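Local coordinates for transcriptional regulatory protein (PDB 3Q7R), which binds its own promoter DNA and may be a global activator of transcription in Chlamydia trachomatis, as an atypical OmpR/PhoB-type response regulator, at residues Ser19-Leu24 with Leu99-Thr104; Cys56-Leu61 with Val76-Asp81; Arg63-Pro68 with Leu92-Trp97. All coordinates share one frame; numbering follows the deposited sequence.

Interaction 1 of 3, residues Ser19-Leu24 with Leu99-Thr104; sequences SEHWDL and LIRPIT. With EDO (1,2-ethanediol), chain C.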
loop_
_atom_site.group_PDB
_atom_site.type_symbol
_atom_site.label_atom_id
_atom_site.label_comp_id
_atom_site.label_asym_id
_atom_site.label_seq_id
_atom_site.Cartn_x
_atom_site.Cartn_y
_atom_site.Cartn_z
ATOM N N SER A 19 16.742 -2.511 5.582
ATOM C CA SER A 19 17.220 -1.365 4.849
ATOM C C SER A 19 18.597 -0.977 5.349
ATOM O O SER A 19 18.934 -1.179 6.502
ATOM C CB SER A 19 16.253 -0.208 5.074
ATOM O OG SER A 19 16.610 0.944 4.294
ATOM N N GLU A 20 19.352 -0.327 4.463
ATOM C CA GLU A 20 20.589 0.400 4.835
ATOM C C GLU A 20 20.368 1.879 5.113
ATOM O O GLU A 20 21.325 2.595 5.420
ATOM C CB GLU A 20 21.669 0.238 3.770
ATOM C CG GLU A 20 22.104 -1.261 3.622
ATOM C CD GLU A 20 23.293 -1.466 2.685
ATOM O OE1 GLU A 20 23.714 -0.484 2.009
ATOM O OE2 GLU A 20 23.789 -2.610 2.597
ATOM N N HIS A 21 19.106 2.333 5.003
ATOM C CA HIS A 21 18.785 3.724 5.316
ATOM C C HIS A 21 18.652 3.910 6.824
ATOM O O HIS A 21 17.541 4.016 7.349
ATOM C CB HIS A 21 17.512 4.126 4.561
ATOM C CG HIS A 21 17.750 4.325 3.089
ATOM N ND1 HIS A 21 17.453 3.401 2.103
ATOM C CD2 HIS A 21 18.339 5.369 2.452
ATOM C CE1 HIS A 21 17.788 3.900 0.914
ATOM N NE2 HIS A 21 18.341 5.084 1.105
ATOM N N TRP A 22 19.794 3.918 7.503
ATOM C CA TRP A 22 19.829 4.066 8.943
ATOM C C TRP A 22 19.141 5.370 9.394
ATOM O O TRP A 22 18.490 5.381 10.422
ATOM C CB TRP A 22 21.280 4.029 9.444
ATOM C CG TRP A 22 21.922 2.665 9.280
ATOM C CD1 TRP A 22 22.580 2.199 8.173
ATOM C CD2 TRP A 22 21.967 1.597 10.243
ATOM N NE1 TRP A 22 23.031 0.922 8.392
ATOM C CE2 TRP A 22 22.669 0.526 9.653
ATOM C CE3 TRP A 22 21.508 1.454 11.553
ATOM C CZ2 TRP A 22 22.918 -0.662 10.322
ATOM C CZ3 TRP A 22 21.747 0.268 12.215
ATOM C CH2 TRP A 22 22.449 -0.779 11.599
ATOM N N ASP A 23 19.250 6.454 8.626
ATOM C CA ASP A 23 18.618 7.718 9.048
ATOM C C ASP A 23 17.099 7.624 8.994
ATOM O O ASP A 23 16.415 8.035 9.911
ATOM C CB ASP A 23 19.133 8.913 8.224
ATOM C CG ASP A 23 19.109 8.675 6.706
ATOM O OD1 ASP A 23 18.784 7.568 6.188
ATOM O OD2 ASP A 23 19.434 9.658 5.996
ATOM N N LEU A 24 16.567 7.008 7.939
ATOM C CA LEU A 24 15.133 6.728 7.866
ATOM C C LEU A 24 14.697 5.882 9.090
ATOM O O LEU A 24 13.668 6.139 9.698
ATOM C CB LEU A 24 14.760 6.003 6.566
ATOM C CG LEU A 24 13.294 5.575 6.423
ATOM C CD1 LEU A 24 12.334 6.791 6.327
ATOM C CD2 LEU A 24 13.162 4.665 5.176
ATOM N N LEU A 99 5.318 1.318 -1.122
ATOM C CA LEU A 99 5.393 2.785 -1.221
ATOM C C LEU A 99 6.524 3.068 -2.186
ATOM O O LEU A 99 7.556 2.355 -2.149
ATOM C CB LEU A 99 5.792 3.423 0.123
ATOM C CG LEU A 99 4.793 3.205 1.261
ATOM C CD1 LEU A 99 5.350 3.701 2.599
ATOM C CD2 LEU A 99 3.531 3.976 0.883
ATOM N N ILE A 100 6.406 4.137 -2.987
ATOM C CA ILE A 100 7.467 4.555 -3.892
ATOM C C ILE A 100 8.017 5.866 -3.359
ATOM O O ILE A 100 7.235 6.741 -2.907
ATOM C CB ILE A 100 6.977 4.712 -5.330
ATOM C CG1 ILE A 100 6.419 3.356 -5.815
ATOM C CG2 ILE A 100 8.130 5.258 -6.224
ATOM C CD1 ILE A 100 6.041 3.316 -7.340
ATOM N N ARG A 101 9.350 5.997 -3.373
ATOM C CA ARG A 101 9.992 7.202 -2.881
ATOM C C ARG A 101 9.511 8.438 -3.686
ATOM O O ARG A 101 9.127 8.353 -4.850
ATOM C CB ARG A 101 11.530 7.049 -2.937
ATOM C CG ARG A 101 12.063 6.145 -1.791
ATOM C CD ARG A 101 13.620 6.032 -1.701
ATOM N NE ARG A 101 13.886 5.599 -0.367
ATOM C CZ ARG A 101 13.918 4.320 0.026
ATOM N NH1 ARG A 101 13.873 3.318 -0.863
ATOM N NH2 ARG A 101 14.033 4.045 1.316
ATOM N N PRO A 102 9.567 9.603 -3.056
ATOM C CA PRO A 102 10.107 9.877 -1.716
ATOM C C PRO A 102 9.338 9.290 -0.559
ATOM O O PRO A 102 8.100 9.297 -0.524
ATOM C CB PRO A 102 10.032 11.421 -1.603
ATOM C CG PRO A 102 10.032 11.879 -2.978
ATOM C CD PRO A 102 9.320 10.849 -3.816
ATOM N N ILE A 103 10.104 8.792 0.397
ATOM C CA ILE A 103 9.527 8.194 1.607
ATOM C C ILE A 103 10.251 8.850 2.771
ATOM O O ILE A 103 11.438 8.589 3.001
ATOM C CB ILE A 103 9.769 6.706 1.721
ATOM C CG1 ILE A 103 8.948 5.937 0.679
ATOM C CG2 ILE A 103 9.291 6.197 3.090
ATOM C CD1 ILE A 103 9.476 4.522 0.423
ATOM N N THR A 104 9.529 9.697 3.495
ATOM C CA THR A 104 10.062 10.431 4.645
ATOM C C THR A 104 9.682 9.688 5.918
ATOM O O THR A 104 8.826 8.789 5.884
ATOM C CB THR A 104 9.438 11.822 4.744
ATOM O OG1 THR A 104 8.019 11.699 4.955
ATOM C CG2 THR A 104 9.734 12.684 3.480
HETATM C C1 EDO C . 2.665 4.477 -4.905
HETATM O O1 EDO C . 2.546 4.926 -6.255
HETATM C C2 EDO C . 3.204 5.667 -4.113
HETATM O O2 EDO C . 3.731 5.210 -2.880
#
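H21 and R101 meet where two loops of a CheY-like receiver domain come together at the C-terminal ends of the parallel strands. One loop follows strand 13-18 and the other follows strand 97-100. The contact is small, at 182 Å² of buried surface.

The central interaction is a stack. The R101 guanidinium stacks over the H21 ring, with centres 4.4 Å apart and planes at 28°. It is offset: H21 CE1 sits over one guanidinium face, toward the rim. The R101 chain is extended from CG to NE, which carries the group to the ring. Both side chains also reach E57, R101 NH1 by a salt bridge and H21 ND1 by a hydrogen bond. R101 and the cis P102 after it are consistent with the conserved Lys-Pro position of typical receivers.

Packing by L24 is the second element. L24 CD2 lies at the edge of the guanidinium, 4.0 Å from R101 NH2. L24 CD1 packs against I103 O at 3.9 Å and I103 CG2 at 4.5 Å.

Other hydrogen bonds lie on either segment. S19 OG accepts from H21 N at 2.9 Å in an ST turn, just before helix 22-31. T104 OG1 caps I107 N and also bonds E85 of the second subunit. At the outer strand, I100 N donates at 2.9 Å to O2 of a 1,2-ethanediol, probably from the crystallisation liquor, and I100 N of the second subunit also bonds this molecule.

Interaction 2 of 3, residues Cys56-Leu61 with Val76-Asp81; sequences CEYSLL and VLVLLD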
loop_
_atom_site.group_PDB
_atom_site.type_symbol
_atom_site.label_atom_id
_atom_site.label_comp_id
_atom_site.label_asym_id
_atom_site.label_seq_id
_atom_site.Cartn_x
_atom_site.Cartn_y
_atom_site.Cartn_z
ATOM N N CYS A 56 10.536 -3.888 3.755
ATOM C CA CYS A 56 11.789 -4.264 3.082
ATOM C C CYS A 56 12.073 -3.408 1.866
ATOM O O CYS A 56 11.195 -3.256 1.030
ATOM C CB CYS A 56 11.636 -5.717 2.593
ATOM S SG CYS A 56 13.182 -6.440 1.965
ATOM N N GLU A 57 13.290 -2.883 1.758
ATOM C CA GLU A 57 13.665 -2.223 0.534
ATOM C C GLU A 57 13.539 -3.172 -0.669
ATOM O O GLU A 57 13.961 -4.352 -0.614
ATOM C CB GLU A 57 15.145 -1.840 0.617
ATOM C CG GLU A 57 15.394 -0.785 1.678
ATOM C CD GLU A 57 14.903 0.578 1.276
ATOM O OE1 GLU A 57 14.397 0.779 0.151
ATOM O OE2 GLU A 57 14.952 1.490 2.126
ATOM N N TYR A 58 13.012 -2.658 -1.782
ATOM C CA TYR A 58 12.928 -3.489 -2.972
ATOM C C TYR A 58 14.323 -4.018 -3.370
ATOM O O TYR A 58 14.471 -5.163 -3.813
ATOM C CB TYR A 58 12.299 -2.695 -4.107
ATOM C CG TYR A 58 12.104 -3.527 -5.371
ATOM C CD1 TYR A 58 11.069 -4.482 -5.423
ATOM C CD2 TYR A 58 12.939 -3.367 -6.459
ATOM C CE1 TYR A 58 10.876 -5.251 -6.587
ATOM C CE2 TYR A 58 12.757 -4.148 -7.626
ATOM C CZ TYR A 58 11.691 -5.052 -7.654
ATOM O OH TYR A 58 11.504 -5.814 -8.822
ATOM N N SER A 59 15.354 -3.182 -3.242
ATOM C CA SER A 59 16.690 -3.665 -3.539
ATOM C C SER A 59 17.182 -4.811 -2.668
ATOM O O SER A 59 18.222 -5.423 -3.014
ATOM C CB SER A 59 17.725 -2.541 -3.487
ATOM O OG SER A 59 17.489 -1.538 -4.502
ATOM N N LEU A 60 16.480 -5.110 -1.572
ATOM C CA LEU A 60 16.857 -6.197 -0.672
ATOM C C LEU A 60 15.820 -7.315 -0.724
ATOM O O LEU A 60 15.959 -8.327 -0.015
ATOM C CB LEU A 60 17.050 -5.717 0.739
ATOM C CG LEU A 60 18.232 -4.752 0.889
ATOM C CD1 LEU A 60 18.242 -4.077 2.294
ATOM C CD2 LEU A 60 19.518 -5.534 0.590
ATOM N N LEU A 61 14.810 -7.159 -1.589
ATOM C CA LEU A 61 13.689 -8.143 -1.604
ATOM C C LEU A 61 13.993 -9.230 -2.656
ATOM O O LEU A 61 14.073 -8.950 -3.851
ATOM C CB LEU A 61 12.407 -7.467 -2.029
ATOM C CG LEU A 61 11.196 -8.402 -1.876
ATOM C CD1 LEU A 61 10.743 -8.653 -0.444
ATOM C CD2 LEU A 61 10.036 -7.728 -2.669
ATOM N N VAL A 76 4.551 -8.202 4.769
ATOM C CA VAL A 76 5.705 -7.452 4.195
ATOM C C VAL A 76 5.251 -6.234 3.402
ATOM O O VAL A 76 4.375 -6.361 2.530
ATOM C CB VAL A 76 6.556 -8.360 3.287
ATOM C CG1 VAL A 76 7.692 -7.523 2.661
ATOM C CG2 VAL A 76 7.186 -9.558 4.090
ATOM N N LEU A 77 5.793 -5.050 3.725
ATOM C CA LEU A 77 5.525 -3.843 2.944
ATOM C C LEU A 77 6.830 -3.495 2.271
ATOM O O LEU A 77 7.878 -3.483 2.946
ATOM C CB LEU A 77 5.132 -2.695 3.909
ATOM C CG LEU A 77 5.019 -1.272 3.314
ATOM C CD1 LEU A 77 3.812 -1.186 2.386
ATOM C CD2 LEU A 77 4.852 -0.266 4.463
ATOM N N VAL A 78 6.776 -3.183 0.982
ATOM C CA VAL A 78 8.005 -2.983 0.203
ATOM C C VAL A 78 8.257 -1.497 -0.078
ATOM O O VAL A 78 7.324 -0.745 -0.344
ATOM C CB VAL A 78 7.893 -3.772 -1.107
ATOM C CG1 VAL A 78 9.023 -3.399 -2.055
ATOM C CG2 VAL A 78 7.842 -5.262 -0.815
ATOM N N LEU A 79 9.516 -1.063 0.023
ATOM C CA LEU A 79 9.875 0.323 -0.271
ATOM C C LEU A 79 10.620 0.376 -1.601
ATOM O O LEU A 79 11.666 -0.262 -1.758
ATOM C CB LEU A 79 10.779 0.911 0.802
ATOM C CG LEU A 79 10.274 0.763 2.230
ATOM C CD1 LEU A 79 11.268 1.552 3.185
ATOM C CD2 LEU A 79 8.813 1.289 2.321
ATOM N N LEU A 80 10.083 1.127 -2.545
ATOM C CA LEU A 80 10.654 1.183 -3.917
ATOM C C LEU A 80 11.346 2.516 -4.176
ATOM O O LEU A 80 10.809 3.563 -3.837
ATOM C CB LEU A 80 9.535 1.108 -4.975
ATOM C CG LEU A 80 9.268 -0.277 -5.471
ATOM C CD1 LEU A 80 7.924 -0.340 -6.190
ATOM C CD2 LEU A 80 10.369 -0.658 -6.497
ATOM N N ASP A 81 12.489 2.496 -4.851
ATOM C CA ASP A 81 13.125 3.780 -5.219
ATOM C C ASP A 81 12.443 4.459 -6.405
ATOM O O ASP A 81 12.644 5.677 -6.609
ATOM C CB ASP A 81 14.569 3.551 -5.682
ATOM C CG ASP A 81 15.512 3.135 -4.560
ATOM O OD1 ASP A 81 15.262 3.416 -3.376
ATOM O OD2 ASP A 81 16.632 2.649 -4.899
#
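Y58 and L80 run alongside each other in the same direction. L80 CD2 sits over one face of the Y58 ring, 4.0 Å from its centroid and 28° off the ring normal. This is a CH-pi contact. The ring gets there because CG is anti to the backbone N of Y58 (chi1 -177°). V78 meets the same tyrosine from another side, crossing it at a slant. Its CG1 lies at the ring edge and reaches Y58 CB at 3.9 Å. L61 crosses V78 at about a right angle, with L61 CD2 3.8 Å from V78 CG2.

E57 and L79 project from the other face of the sheet. The E57 chain bends at chi2 (-73°), which lays its carboxylate beside L79. E57 OE1 comes within 3.7 Å of L79 CB. OE2 lies 3.8 Å from L79 CD1. The polar end of E57 is turned to R101, S19 and H21. D81 OD1 forms a second salt bridge with R101, so the arginine lies between the two acids. E57 stands at the end of this central strand, near the place of the phosphoacceptor aspartate in typical receivers.

Parallel beta pairing holds the backbones. C56 straddles V78: C56 N donates to L77 O at 2.8 Å, and L79 N donates to C56 O at 2.9 Å. Y58 N then bonds L79 O at 2.7 Å, where a 3-10 turn begins.

Strands 51-57 and 75-80 are neighbours inside the five-stranded sheet. Strand 13-18 flanks the first and strand 97-100 the second. Helix 85-93 covers the Y58 side, where Y58, L61 and L80 all touch L91.

Interaction 3 of 3, residues Arg63-Pro68 with Leu92-Trp97; sequences REIRSP and LDRGFW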
loop_
_atom_site.group_PDB
_atom_site.type_symbol
_atom_site.label_atom_id
_atom_site.label_comp_id
_atom_site.label_asym_id
_atom_site.label_seq_id
_atom_site.Cartn_x
_atom_site.Cartn_y
_atom_site.Cartn_z
ATOM N N ARG A 63 13.712 -11.758 -5.545
ATOM C CA ARG A 63 12.693 -11.664 -6.590
ATOM C C ARG A 63 11.797 -12.888 -6.643
ATOM O O ARG A 63 10.736 -12.788 -7.260
ATOM C CB ARG A 63 13.383 -11.534 -7.938
ATOM C CG ARG A 63 13.830 -10.089 -8.227
ATOM C CD ARG A 63 12.568 -9.275 -8.711
ATOM N NE ARG A 63 12.279 -9.753 -10.064
ATOM C CZ ARG A 63 12.934 -9.332 -11.145
ATOM N NH1 ARG A 63 13.892 -8.405 -11.023
ATOM N NH2 ARG A 63 12.649 -9.834 -12.359
ATOM N N GLU A 64 12.239 -13.987 -6.029
ATOM C CA GLU A 64 11.505 -15.267 -6.134
ATOM C C GLU A 64 10.355 -15.304 -5.077
ATOM O O GLU A 64 9.379 -16.019 -5.244
ATOM C CB GLU A 64 12.485 -16.440 -5.943
ATOM C CG GLU A 64 13.682 -16.386 -6.906
ATOM C CD GLU A 64 14.793 -15.405 -6.465
ATOM O OE1 GLU A 64 14.780 -14.915 -5.296
ATOM O OE2 GLU A 64 15.680 -15.118 -7.318
ATOM N N ILE A 65 10.445 -14.530 -4.017
ATOM C CA ILE A 65 9.543 -14.807 -2.907
ATOM C C ILE A 65 8.141 -14.185 -3.027
ATOM O O ILE A 65 7.881 -13.300 -3.808
ATOM C CB ILE A 65 10.167 -14.427 -1.529
ATOM C CG1 ILE A 65 10.271 -12.920 -1.403
ATOM C CG2 ILE A 65 11.537 -15.209 -1.368
ATOM C CD1 ILE A 65 10.530 -12.445 0.130
ATOM N N ARG A 66 7.199 -14.721 -2.267
ATOM C CA ARG A 66 5.826 -14.241 -2.336
ATOM C C ARG A 66 5.259 -14.041 -0.939
ATOM O O ARG A 66 5.757 -14.607 0.035
ATOM C CB ARG A 66 4.853 -15.344 -2.923
ATOM C CG ARG A 66 5.143 -15.823 -4.304
ATOM C CD ARG A 66 4.101 -16.873 -4.739
ATOM N NE ARG A 66 2.797 -16.285 -4.846
ATOM C CZ ARG A 66 2.476 -15.426 -5.815
ATOM N NH1 ARG A 66 3.401 -15.091 -6.708
ATOM N NH2 ARG A 66 1.242 -14.897 -5.866
ATOM N N SER A 67 4.195 -13.231 -0.844
ATOM C CA SER A 67 3.409 -13.114 0.369
ATOM C C SER A 67 2.032 -13.729 0.034
ATOM O O SER A 67 1.177 -13.103 -0.622
ATOM C CB SER A 67 3.241 -11.640 0.793
ATOM O OG SER A 67 2.606 -11.549 2.091
ATOM N N PRO A 68 1.819 -15.005 0.456
ATOM C CA PRO A 68 0.662 -15.750 -0.041
ATOM C C PRO A 68 -0.687 -15.340 0.559
ATOM O O PRO A 68 -0.736 -14.652 1.573
ATOM C CB PRO A 68 0.988 -17.202 0.352
ATOM C CG PRO A 68 1.787 -17.047 1.661
ATOM C CD PRO A 68 2.689 -15.816 1.359
ATOM N N LEU A 92 2.642 -6.508 -6.783
ATOM C CA LEU A 92 1.256 -6.663 -6.342
ATOM C C LEU A 92 0.798 -8.126 -6.548
ATOM O O LEU A 92 0.110 -8.723 -5.702
ATOM C CB LEU A 92 0.362 -5.716 -7.119
ATOM C CG LEU A 92 0.647 -4.220 -6.826
ATOM C CD1 LEU A 92 -0.021 -3.352 -7.943
ATOM C CD2 LEU A 92 0.127 -3.788 -5.414
ATOM N N ASP A 93 1.192 -8.684 -7.684
ATOM C CA ASP A 93 0.774 -10.051 -8.001
ATOM C C ASP A 93 1.444 -11.070 -7.072
ATOM O O ASP A 93 0.882 -12.160 -6.845
ATOM C CB ASP A 93 1.122 -10.401 -9.456
ATOM C CG ASP A 93 0.184 -9.732 -10.481
ATOM O OD1 ASP A 93 -0.799 -9.098 -10.076
ATOM O OD2 ASP A 93 0.473 -9.902 -11.704
ATOM N N ARG A 94 2.614 -10.731 -6.537
ATOM C CA ARG A 94 3.299 -11.576 -5.576
ATOM C C ARG A 94 2.793 -11.374 -4.140
ATOM O O ARG A 94 3.282 -12.038 -3.239
ATOM C CB ARG A 94 4.831 -11.329 -5.629
ATOM C CG ARG A 94 5.484 -11.923 -6.910
ATOM C CD ARG A 94 6.846 -11.193 -7.212
ATOM N NE ARG A 94 7.751 -11.396 -6.127
ATOM C CZ ARG A 94 8.810 -10.656 -5.836
ATOM N NH1 ARG A 94 9.179 -9.534 -6.526
ATOM N NH2 ARG A 94 9.528 -11.023 -4.804
ATOM N N GLY A 95 1.848 -10.451 -3.940
ATOM C CA GLY A 95 1.262 -10.215 -2.624
ATOM C C GLY A 95 1.822 -9.081 -1.824
ATOM O O GLY A 95 1.457 -8.917 -0.644
ATOM N N PHE A 96 2.633 -8.235 -2.456
ATOM C CA PHE A 96 3.267 -7.139 -1.714
ATOM C C PHE A 96 2.680 -5.766 -2.095
ATOM O O PHE A 96 2.807 -5.326 -3.252
ATOM C CB PHE A 96 4.749 -7.078 -2.080
ATOM C CG PHE A 96 5.496 -8.343 -1.738
ATOM C CD1 PHE A 96 5.767 -8.658 -0.417
ATOM C CD2 PHE A 96 5.956 -9.199 -2.745
ATOM C CE1 PHE A 96 6.488 -9.843 -0.105
ATOM C CE2 PHE A 96 6.672 -10.363 -2.413
ATOM C CZ PHE A 96 6.901 -10.681 -1.074
ATOM N N TRP A 97 2.169 -5.073 -1.086
ATOM C CA TRP A 97 1.881 -3.670 -1.227
ATOM C C TRP A 97 3.206 -2.881 -1.101
ATOM O O TRP A 97 4.207 -3.411 -0.587
ATOM C CB TRP A 97 0.841 -3.224 -0.146
ATOM C CG TRP A 97 0.399 -1.786 -0.255
ATOM C CD1 TRP A 97 0.462 -0.817 0.722
ATOM C CD2 TRP A 97 -0.180 -1.149 -1.393
ATOM N NE1 TRP A 97 -0.034 0.394 0.246
ATOM C CE2 TRP A 97 -0.445 0.222 -1.040
ATOM C CE3 TRP A 97 -0.502 -1.590 -2.666
ATOM C CZ2 TRP A 97 -0.987 1.138 -1.930
ATOM C CZ3 TRP A 97 -1.071 -0.649 -3.577
ATOM C CH2 TRP A 97 -1.291 0.695 -3.188
HETATM O O HOH W 1 2.846 -13.724 -9.113
#
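R94 has the most surface buried here, and it reaches into the loop 63-68 to grip I65 O. NE and NH2 of R94 both donate to I65 O, each at 3.0 Å. This is a side-on fork, with the oxygen in the guanidinium plane. The bend at chi3 (62°) turns the group to present that side. R63 O lies over the centre of one face, 3.2 Å from R94 CZ. The opposite face is met near its rim by F96 CD2. NH1 has a salt bridge to D90. The guanidinium is thus fixed in both position and rotation.

S67 is buried next most. Its backbone N donates to R94 O at 2.8 Å and nearly straight. S67 CB makes an off-centre CH-pi contact with the F96 ring, 4.3 Å from the centroid. S67 O receives a CA-H contact from G95 CA at 3.5 Å. G95 has positive phi and closes helix 85-93 in a Schellman motif.

R66 works on the end of that helix. Its NH2 donates to D93 O at 2.9 Å, tilted from the guanidinium plane. Its NH1 bonds a water at 2.8 Å, and this water returns a weak bond to D93 O. R94 CA lies over one face of the R66 guanidinium.

The contact ties the Schellman-capped end of helix 85-93 to a loop without regular helix. This loop joins strands 51-57 and 75-80, where typical receivers carry a helix. F96 packs on V76 and V78 of strand 75-80. W97 follows toward strand 97-100; its ring meets W97 of the second subunit edge-to-face.

How the interactions relate
Interactions 1 and 2 meet at the C-terminal ends of the parallel strands, their centres about 9 Å apart. R101 NH1 bridges to E57 OE1 at 2.8 Å, and S19 OG lies 2.8 Å from E57 OE2 in a probable hydrogen bond. Together they form a region consistent with the phosphorylation site of typical receivers. Interaction 3 lies away from it, with its centre about 20 Å from that of interaction 1. Interactions 2 and 3 have centres about 11 Å apart. They join through a probable backbone bond between V78 N and W97 O, 3.0 Å, and through Y58 OH against R63 CD. Interactions 1 and 3 both touch the second subunit, while interaction 2 stays within the chain.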